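Local coordinates for protein esterase YbfF (PDB 3BF7) that probably hydrolyses ester and thioester substrates as an alpha/beta hydrolase carrying a helical cap, at residues A[132-137]-A[147-152]. The protein carries 1 engineered substitution. Residues are numbered along the deposited sequence; the frame is centred on the assembly and turned at random.
Sequences NAVSES and AIMRQH
Ile148 reaches from helix 142-149 onto helix 125-136, where its two branches divide the work. CG2 meets the methyl of Ala133 at 3.8 Å (CB to CG2) and also lies against CG2 of Val134. The longer branch, extended at chi2 (176°), carries CD1 to the end of the partner helix and sets it beside Ser137. A branched aliphatic residue suits this place because its two branches can meet different parts of the facing helix, CG2 the side of it and CD1 its end, while Ala133 is small enough to let the backbones come close: the CA atoms of Val134 and Ile148 are 6.2 Å apart. Val134 also presses its CG2 on CG of Met149 at a tight 3.5 Å; SD of Met149, set by an extended chi2 (-177°), lies 4.1 Å from that CG2 of Val134.

Two side-chain polar atoms at this interface, Ser137 OG and His152 ND1, each bond to a backbone carbonyl of their own segment. Ser137, the first residue to leave helical geometry, turns its hydroxyl back on the last turn: OG donates to Val134 O at 2.6 Å, approaching 25° from the carbonyl plane, and accepts from Ala139 N in the following loop. A short side chain is well matched to this helix end, since its hydroxyl can reach a backbone carbonyl in the last turn and a backbone N-H in the loop that follows. His152 meets Ala133 obliquely, with CE1 3.5 Å from CB, while its ND1 makes a weak, long bond to Ile148 O in the ring plane.

The contact joins the C-terminal ends of two consecutive helices, 125-136 and 142-149, far from the centre of the chain, consistent with a place in the helical cap. Trp171 of strand 170-171 touches Val134 and Met149, and Met149 continues into Ile159, Leu162 and Leu163 of helix 156-163; His152 also rests on Ala129 and Ala130 of helix 125-136.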
loop_
_atom_site.group_PDB
_atom_site.type_symbol
_atom_site.label_atom_id
_atom_site.label_comp_id
_atom_site.label_asym_id
_atom_site.label_seq_id
_atom_site.Cartn_x
_atom_site.Cartn_y
_atom_site.Cartn_z
ATOM N N ASN A 132 7.346 -13.249 15.126
ATOM C CA ASN A 132 7.265 -14.592 15.685
ATOM C C ASN A 132 7.671 -14.625 17.155
ATOM O O ASN A 132 7.092 -15.372 17.947
ATOM C CB ASN A 132 8.136 -15.557 14.876
ATOM C CG ASN A 132 8.050 -16.985 15.383
ATOM O OD1 ASN A 132 8.768 -17.377 16.303
ATOM N ND2 ASN A 132 7.156 -17.769 14.789
ATOM N N ALA A 133 8.656 -13.812 17.524
ATOM C CA ALA A 133 9.112 -13.761 18.908
ATOM C C ALA A 133 7.981 -13.258 19.800
ATOM O O ALA A 133 7.787 -13.750 20.912
ATOM C CB ALA A 133 10.328 -12.850 19.028
ATOM N N VAL A 134 7.235 -12.271 19.313
ATOM C CA VAL A 134 6.118 -11.733 20.079
ATOM C C VAL A 134 5.062 -12.817 20.277
ATOM O O VAL A 134 4.550 -13.001 21.382
ATOM C CB VAL A 134 5.474 -10.520 19.363
ATOM C CG1 VAL A 134 4.142 -10.173 20.018
ATOM C CG2 VAL A 134 6.410 -9.326 19.421
ATOM N N SER A 135 4.749 -13.540 19.206
ATOM C CA SER A 135 3.749 -14.603 19.260
ATOM C C SER A 135 4.145 -15.728 20.210
ATOM O O SER A 135 3.297 -16.292 20.901
ATOM C CB SER A 135 3.517 -15.184 17.864
ATOM O OG SER A 135 2.980 -14.208 16.991
ATOM N N GLU A 136 5.433 -16.053 20.239
ATOM C CA GLU A 136 5.929 -17.119 21.103
ATOM C C GLU A 136 5.991 -16.718 22.572
ATOM O O GLU A 136 5.957 -17.574 23.455
ATOM C CB GLU A 136 7.312 -17.576 20.633
ATOM C CG GLU A 136 7.288 -18.366 19.336
ATOM C CD GLU A 136 6.448 -19.623 19.441
ATOM O OE1 GLU A 136 6.749 -20.470 20.309
ATOM O OE2 GLU A 136 5.486 -19.767 18.656
ATOM N N SER A 137 6.082 -15.418 22.832
ATOM C CA SER A 137 6.144 -14.916 24.201
ATOM C C SER A 137 4.749 -14.910 24.813
ATOM O O SER A 137 3.816 -15.472 24.249
ATOM C CB SER A 137 6.703 -13.496 24.220
ATOM O OG SER A 137 5.774 -12.582 23.661
ATOM N N ALA A 147 8.623 -4.188 23.604
ATOM C CA ALA A 147 9.848 -4.534 24.316
ATOM C C ALA A 147 10.564 -5.696 23.640
ATOM O O ALA A 147 11.789 -5.707 23.528
ATOM C CB ALA A 147 9.529 -4.884 25.767
ATOM N N ILE A 148 9.791 -6.678 23.189
ATOM C CA ILE A 148 10.356 -7.842 22.520
ATOM C C ILE A 148 10.872 -7.484 21.132
ATOM O O ILE A 148 11.965 -7.891 20.741
ATOM C CB ILE A 148 9.306 -8.962 22.387
ATOM C CG1 ILE A 148 8.909 -9.455 23.778
ATOM C CG2 ILE A 148 9.855 -10.103 21.540
ATOM C CD1 ILE A 148 7.813 -10.478 23.764
ATOM N N MET A 149 10.084 -6.713 20.394
ATOM C CA MET A 149 10.464 -6.328 19.044
ATOM C C MET A 149 11.727 -5.480 18.987
ATOM O O MET A 149 12.480 -5.552 18.015
ATOM C CB MET A 149 9.300 -5.603 18.378
ATOM C CG MET A 149 8.069 -6.483 18.288
ATOM S SD MET A 149 6.702 -5.719 17.429
ATOM C CE MET A 149 7.121 -6.095 15.722
ATOM N N ARG A 150 11.965 -4.684 20.024
ATOM C CA ARG A 150 13.155 -3.842 20.057
ATOM C C ARG A 150 14.419 -4.686 20.176
ATOM O O ARG A 150 15.523 -4.181 19.993
ATOM C CB ARG A 150 13.087 -2.849 21.219
ATOM C CG ARG A 150 11.949 -1.852 21.111
ATOM C CD ARG A 150 12.154 -0.661 22.036
ATOM N NE ARG A 150 11.032 0.271 21.959
ATOM C CZ ARG A 150 9.916 0.161 22.671
ATOM N NH1 ARG A 150 9.768 -0.841 23.528
ATOM N NH2 ARG A 150 8.939 1.043 22.513
ATOM N N GLN A 151 14.249 -5.969 20.479
ATOM C CA GLN A 151 15.382 -6.882 20.607
ATOM C C GLN A 151 15.775 -7.408 19.229
ATOM O O GLN A 151 16.817 -8.048 19.070
ATOM C CB GLN A 151 15.013 -8.054 21.522
ATOM C CG GLN A 151 14.484 -7.626 22.884
ATOM C CD GLN A 151 14.097 -8.799 23.765
ATOM O OE1 GLN A 151 13.590 -8.613 24.873
ATOM N NE2 GLN A 151 14.336 -10.013 23.282
ATOM N N HIS A 152 14.931 -7.128 18.237
ATOM C CA HIS A 152 15.162 -7.569 16.865
ATOM C C HIS A 152 15.314 -6.410 15.891
ATOM O O HIS A 152 16.051 -6.505 14.908
ATOM C CB HIS A 152 13.993 -8.425 16.369
ATOM C CG HIS A 152 13.887 -9.759 17.031
ATOM N ND1 HIS A 152 13.353 -9.932 18.290
ATOM C CD2 HIS A 152 14.253 -10.990 16.605
ATOM C CE1 HIS A 152 13.393 -11.214 18.609
ATOM N NE2 HIS A 152 13.936 -11.877 17.604
#